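Local coordinates for Lin0431 protein (Listeria innocua, PDB 3LD7) that is of unknown function but forms a small, mostly beta-stranded domain of the NusG domain II family, one part of a longer protein, at residues A10-N15 against V84-K89; Q41-E46 against I77-H82. One frame throughout, in Å; residues are numbered along the deposited sequence. Where two conformers were deposited one is given.

Contact 1: A10-N15 against V84-K89; sequences AIISQN and VFVEIK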
loop_
_atom_site.group_PDB
_atom_site.type_symbol
_atom_site.label_atom_id
_atom_site.label_comp_id
_atom_site.label_asym_id
_atom_site.label_seq_id
_atom_site.Cartn_x
_atom_site.Cartn_y
_atom_site.Cartn_z
ATOM N N ALA A 10 -2.882 7.722 1.927
ATOM C CA ALA A 10 -2.941 6.282 1.799
ATOM C C ALA A 10 -2.930 5.659 3.187
ATOM O O ALA A 10 -2.032 5.925 3.994
ATOM C CB ALA A 10 -1.766 5.782 0.993
ATOM N N ILE A 11 -3.927 4.822 3.462
ATOM C CA ILE A 11 -4.032 4.128 4.735
ATOM C C ILE A 11 -3.628 2.684 4.490
ATOM O O ILE A 11 -4.251 1.971 3.696
ATOM C CB ILE A 11 -5.473 4.201 5.318
ATOM C CG1 ILE A 11 -6.020 5.632 5.255
ATOM C CG2 ILE A 11 -5.521 3.598 6.742
ATOM C CD1 ILE A 11 -5.336 6.562 6.143
ATOM N N ILE A 12 -2.564 2.255 5.144
ATOM C CA ILE A 12 -2.040 0.904 4.950
ATOM C C ILE A 12 -2.222 0.096 6.226
ATOM O O ILE A 12 -1.728 0.490 7.291
ATOM C CB ILE A 12 -0.541 0.965 4.582
ATOM C CG1 ILE A 12 -0.339 1.828 3.317
ATOM C CG2 ILE A 12 0.027 -0.442 4.390
ATOM C CD1 ILE A 12 0.123 3.279 3.584
ATOM N N SER A 13 -2.926 -1.032 6.113
ATOM C CA SER A 13 -3.317 -1.858 7.259
ATOM C C SER A 13 -2.869 -3.291 7.093
ATOM O O SER A 13 -2.715 -3.775 5.973
ATOM C CB SER A 13 -4.835 -1.890 7.399
ATOM O OG SER A 13 -5.349 -0.604 7.703
ATOM N N GLN A 14 -2.719 -3.973 8.216
ATOM C CA GLN A 14 -2.474 -5.408 8.216
ATOM C C GLN A 14 -3.431 -6.006 9.255
ATOM O O GLN A 14 -3.427 -5.605 10.430
ATOM C CB GLN A 14 -1.026 -5.675 8.610
ATOM C CG GLN A 14 -0.655 -7.134 8.758
ATOM C CD GLN A 14 0.686 -7.298 9.496
ATOM O OE1 GLN A 14 0.973 -6.594 10.486
ATOM N NE2 GLN A 14 1.493 -8.238 9.038
ATOM N N ASN A 15 -4.276 -6.937 8.804
ATOM C CA ASN A 15 -5.370 -7.480 9.613
ATOM C C ASN A 15 -6.264 -6.399 10.230
ATOM O O ASN A 15 -6.724 -6.513 11.382
ATOM C CB ASN A 15 -4.871 -8.464 10.657
ATOM C CG ASN A 15 -5.995 -9.361 11.189
ATOM O OD1 ASN A 15 -6.990 -9.620 10.493
ATOM N ND2 ASN A 15 -5.849 -9.823 12.426
ATOM N N VAL A 84 -3.278 -7.643 3.994
ATOM C CA VAL A 84 -2.787 -6.283 3.812
ATOM C C VAL A 84 -3.748 -5.521 2.938
ATOM O O VAL A 84 -4.210 -6.032 1.908
ATOM C CB VAL A 84 -1.355 -6.274 3.212
ATOM C CG1 VAL A 84 -0.970 -4.854 2.755
ATOM C CG2 VAL A 84 -0.350 -6.787 4.264
ATOM N N PHE A 85 -4.081 -4.303 3.359
ATOM C CA PHE A 85 -5.012 -3.490 2.594
ATOM C C PHE A 85 -4.474 -2.067 2.510
ATOM O O PHE A 85 -3.987 -1.521 3.513
ATOM C CB PHE A 85 -6.358 -3.495 3.315
ATOM C CG PHE A 85 -7.462 -2.770 2.598
ATOM C CD1 PHE A 85 -7.890 -3.172 1.337
ATOM C CD2 PHE A 85 -8.123 -1.724 3.220
ATOM C CE1 PHE A 85 -8.966 -2.518 0.704
ATOM C CE2 PHE A 85 -9.173 -1.071 2.604
ATOM C CZ PHE A 85 -9.586 -1.452 1.342
ATOM N N VAL A 86 -4.583 -1.473 1.332
ATOM C CA VAL A 86 -4.270 -0.067 1.157
ATOM C C VAL A 86 -5.521 0.625 0.645
ATOM O O VAL A 86 -6.147 0.164 -0.313
ATOM C CB VAL A 86 -3.162 0.135 0.099
ATOM C CG1 VAL A 86 -2.896 1.639 -0.113
ATOM C CG2 VAL A 86 -1.890 -0.610 0.491
ATOM N N GLU A 87 -5.910 1.716 1.297
ATOM C CA GLU A 87 -7.038 2.514 0.850
ATOM C C GLU A 87 -6.555 3.942 0.685
ATOM O O GLU A 87 -5.931 4.488 1.596
ATOM C CB GLU A 87 -8.143 2.481 1.908
ATOM C CG GLU A 87 -9.284 3.359 1.586
ATOM C CD GLU A 87 -10.434 3.213 2.562
ATOM O OE1 GLU A 87 -10.261 2.604 3.649
ATOM O OE2 GLU A 87 -11.518 3.720 2.237
ATOM N N ILE A 88 -6.852 4.558 -0.452
ATOM C CA ILE A 88 -6.557 5.970 -0.647
ATOM C C ILE A 88 -7.818 6.786 -0.437
ATOM O O ILE A 88 -8.862 6.525 -1.068
ATOM C CB ILE A 88 -5.957 6.246 -2.023
ATOM C CG1 ILE A 88 -4.660 5.431 -2.171
ATOM C CG2 ILE A 88 -5.704 7.765 -2.227
ATOM C CD1 ILE A 88 -3.903 5.732 -3.449
ATOM N N LYS A 89 -7.725 7.753 0.478
ATOM C CA LYS A 89 -8.878 8.566 0.870
ATOM C C LYS A 89 -8.611 10.039 0.599
ATOM O O LYS A 89 -7.502 10.524 0.797
ATOM C CB LYS A 89 -9.179 8.399 2.366
ATOM C CG LYS A 89 -9.537 6.985 2.818
ATOM C CD LYS A 89 -9.963 6.992 4.290
ATOM C CE LYS A 89 -10.487 5.635 4.722
ATOM N NZ LYS A 89 -11.076 5.648 6.095
#

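Contact 2: Q41-E46 against I77-H82; sequences QYNLME and IVCLPH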
loop_
_atom_site.group_PDB
_atom_site.type_symbol
_atom_site.label_atom_id
_atom_site.label_comp_id
_atom_site.label_asym_id
_atom_site.label_seq_id
_atom_site.Cartn_x
_atom_site.Cartn_y
_atom_site.Cartn_z
ATOM N N GLN A 41 5.762 -14.523 5.488
ATOM C CA GLN A 41 4.983 -13.606 4.679
ATOM C C GLN A 41 5.534 -12.186 4.747
ATOM O O GLN A 41 5.841 -11.671 5.838
ATOM C CB GLN A 41 3.524 -13.589 5.137
ATOM C CG GLN A 41 2.878 -14.973 5.169
ATOM C CD GLN A 41 1.730 -15.035 6.160
ATOM O OE1 GLN A 41 1.523 -16.037 6.819
ATOM N NE2 GLN A 41 0.971 -13.946 6.251
ATOM N N TYR A 42 5.678 -11.553 3.591
ATOM C CA TYR A 42 6.026 -10.146 3.576
ATOM C C TYR A 42 5.370 -9.423 2.416
ATOM O O TYR A 42 4.970 -10.040 1.430
ATOM C CB TYR A 42 7.559 -9.947 3.502
ATOM C CG TYR A 42 8.126 -10.205 2.119
ATOM C CD1 TYR A 42 8.429 -11.491 1.714
ATOM C CD2 TYR A 42 8.352 -9.164 1.229
ATOM C CE1 TYR A 42 8.918 -11.754 0.453
ATOM C CE2 TYR A 42 8.850 -9.407 -0.039
ATOM C CZ TYR A 42 9.141 -10.714 -0.419
ATOM O OH TYR A 42 9.640 -10.993 -1.675
ATOM N N ASN A 43 5.288 -8.103 2.540
ATOM C CA ASN A 43 4.921 -7.222 1.430
ATOM C C ASN A 43 5.831 -6.032 1.478
ATOM O O ASN A 43 5.884 -5.316 2.498
ATOM C CB ASN A 43 3.454 -6.727 1.508
ATOM C CG ASN A 43 2.439 -7.865 1.386
ATOM O OD1 ASN A 43 1.856 -8.138 0.306
ATOM N ND2 ASN A 43 2.208 -8.505 2.467
ATOM N N LEU A 44 6.537 -5.811 0.377
ATOM C CA LEU A 44 7.409 -4.651 0.241
ATOM C C LEU A 44 6.602 -3.528 -0.377
ATOM O O LEU A 44 6.202 -3.605 -1.545
ATOM C CB LEU A 44 8.603 -4.997 -0.626
ATOM C CG LEU A 44 9.648 -3.903 -0.830
ATOM C CD1 LEU A 44 10.167 -3.348 0.494
ATOM C CD2 LEU A 44 10.765 -4.473 -1.658
HETATM N N MSE A 45 6.303 -2.516 0.437
HETATM C CA MSE A 45 5.517 -1.369 0.013
HETATM C C MSE A 45 6.434 -0.297 -0.527
HETATM O O MSE A 45 7.545 -0.113 -0.024
HETATM C CB MSE A 45 4.768 -0.794 1.228
HETATM C CG MSE A 45 3.973 -1.848 2.004
HETATM SE SE MSE A 45 2.714 -2.873 0.938
HETATM C CE MSE A 45 1.753 -1.359 0.102
ATOM N N GLU A 46 5.951 0.437 -1.522
ATOM C CA GLU A 46 6.747 1.482 -2.141
ATOM C C GLU A 46 5.880 2.692 -2.375
ATOM O O GLU A 46 4.813 2.596 -2.985
ATOM C CB GLU A 46 7.347 0.995 -3.476
ATOM C CG GLU A 46 8.245 2.031 -4.135
ATOM C CD GLU A 46 8.809 1.557 -5.472
ATOM O OE1 GLU A 46 8.422 0.460 -5.933
ATOM O OE2 GLU A 46 9.648 2.273 -6.055
ATOM N N ILE A 77 -5.637 -1.326 -2.785
ATOM C CA ILE A 77 -4.796 -2.475 -3.103
ATOM C C ILE A 77 -5.059 -3.517 -2.052
ATOM O O ILE A 77 -5.179 -3.202 -0.874
ATOM C CB ILE A 77 -3.281 -2.130 -3.060
ATOM C CG1 ILE A 77 -2.977 -0.953 -3.981
ATOM C CG2 ILE A 77 -2.439 -3.352 -3.485
ATOM C CD1 ILE A 77 -1.562 -0.383 -3.786
ATOM N N VAL A 78 -5.194 -4.769 -2.451
ATOM C CA VAL A 78 -5.422 -5.786 -1.438
ATOM C C VAL A 78 -4.503 -6.973 -1.649
ATOM O O VAL A 78 -4.298 -7.437 -2.784
ATOM C CB VAL A 78 -6.868 -6.239 -1.422
ATOM C CG1 VAL A 78 -7.225 -6.741 -2.774
ATOM C CG2 VAL A 78 -7.073 -7.306 -0.366
ATOM N N CYS A 79 -3.924 -7.449 -0.555
ATOM C CA CYS A 79 -3.220 -8.726 -0.560
ATOM C C CYS A 79 -3.922 -9.562 0.470
ATOM O O CYS A 79 -3.628 -9.485 1.663
ATOM C CB CYS A 79 -1.726 -8.592 -0.215
ATOM S SG CYS A 79 -0.910 -10.219 -0.162
ATOM N N LEU A 80 -4.910 -10.328 0.008
ATOM C CA LEU A 80 -5.787 -11.057 0.939
ATOM C C LEU A 80 -5.062 -12.108 1.812
ATOM O O LEU A 80 -5.237 -12.135 3.022
ATOM C CB LEU A 80 -6.998 -11.657 0.205
ATOM C CG LEU A 80 -8.311 -11.277 0.857
ATOM C CD1 LEU A 80 -9.455 -11.762 0.032
ATOM C CD2 LEU A 80 -8.389 -11.832 2.273
ATOM N N PRO A 81 -4.210 -12.936 1.209
ATOM C CA PRO A 81 -3.515 -13.947 2.028
ATOM C C PRO A 81 -2.689 -13.355 3.157
ATOM O O PRO A 81 -2.539 -13.996 4.207
ATOM C CB PRO A 81 -2.608 -14.669 1.012
ATOM C CG PRO A 81 -3.362 -14.502 -0.300
ATOM C CD PRO A 81 -3.929 -13.094 -0.224
ATOM N N HIS A 82 -2.143 -12.158 2.947
ATOM C CA HIS A 82 -1.350 -11.517 4.004
ATOM C C HIS A 82 -2.155 -10.510 4.805
ATOM O O HIS A 82 -1.608 -9.836 5.695
ATOM C CB HIS A 82 -0.130 -10.832 3.389
ATOM C CG HIS A 82 0.835 -11.793 2.755
ATOM N ND1 HIS A 82 2.007 -11.386 2.154
ATOM C CD2 HIS A 82 0.799 -13.146 2.620
ATOM C CE1 HIS A 82 2.661 -12.442 1.695
ATOM N NE2 HIS A 82 1.937 -13.523 1.946
#

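Contact 1: A10-N15 against V84-K89
Strands 10-14 and 84-89 run antiparallel, at 163° and 4.6 Å apart at their closest, as the two central strands of the four-stranded antiparallel sheet of this NusG domain II chain. Two hydrogen-bonded pairs, Ile11 with Glu87 and Ser13 with Phe85, hold them together. Ile11 N reaches Glu87 O at 2.8 Å in an almost straight bond (176° at the hydrogen), and Glu87 N answers to Ile11 O at 2.9 Å. Ser13 and Phe85 exchange the same two bonds. Each accepting oxygen also meets a CA-H, as where Val86 CA lies 3.3 Å from Ile11 O.

The non-hydrogen-bonded pairs send Ala10, Ile12, Gln14, Val84, Val86 and Ile88 to one face, where, from the second sheet, Ile52 touches Ala10, Ile12 and Ile88, and Ile35 touches Ile12 and Val84. Ile12 and Val86 stand side by side there, pointing the same way. With chi1 at -57°, Ile12 CG1 sits beside its own backbone N and touches Val86 CG2 at 4.0 Å. Ala10 CB touches both Val86 CG1 (4.4 Å) and Ile88 CG1 (4.3 Å).

On the other face are Ile11, Ser13, Phe85 and Glu87. The Phe85 ring leads away from strand 10-14, and Lys89 NZ forms a long salt bridge with Glu87 OE1. The aliphatic part of Lys89 rises from the sheet past Ile11, its CD 4.3 Å from Ile11 CG1.

Contact 2: Q41-E46 against I77-H82
Gln41 lays its CB over the imidazole of His82, a CH-pi contact 3.6 Å from the ring centroid and 13° off the ring normal. This is the tight part of the contact, and His82 is its buried centre. Gln41 CG, turned beside its own backbone N, passes beyond the rim of the ring, 3.7 Å from His82 NE2, and the rest of the chain runs on extended past CD2. The amide lies beyond the CD2 rim, its plane 29° from that of the imidazole. At the ring edge, close to its plane, is the carbonyl of Tyr42, with Tyr42 O 3.3 Å from His82 ND1. The Asn43 side chain lies at the same edge, beside Cys79, its amide plane turned 78° from the imidazole.

Here the start of strand 42-48, the middle strand of the three-stranded antiparallel sheet, meets the turn that follows strand 76-79 at the edge of the four-stranded sheet. A weak backbone bond from His82 N to Cys79 O, 3.3 Å long, spans the turn that carries His82.

The outer side is looser. The partly exposed Gln41 brings its NE2 no nearer than 4.1 Å to Pro81 O, and the Tyr42 side chain points away from the turn, its OH hydrogen-bonded to Glu56 OE2.

In the fold
Contact 1 pairs strands within the four-stranded sheet, whereas contact 2 joins that sheet to the three-stranded one; their centres are about 10 Å apart. Strands 76-79 and 84-90 are sheet neighbours and follow each other in the chain, and they connect the two contacts directly: Val86 N to Ile77 O and Val84 O to Cys79 N, both 2.9 Å, are probable hydrogen bonds. Strand 84-90 thus has strand 8-14 along one edge and strand 76-79 along the other. Its buried face also reaches strand 42-48, where Val84 packs on Asn43 and Val86 on selenomethionine Met45, while Ile77 adds to the same interior by touching Val86 and Ile54.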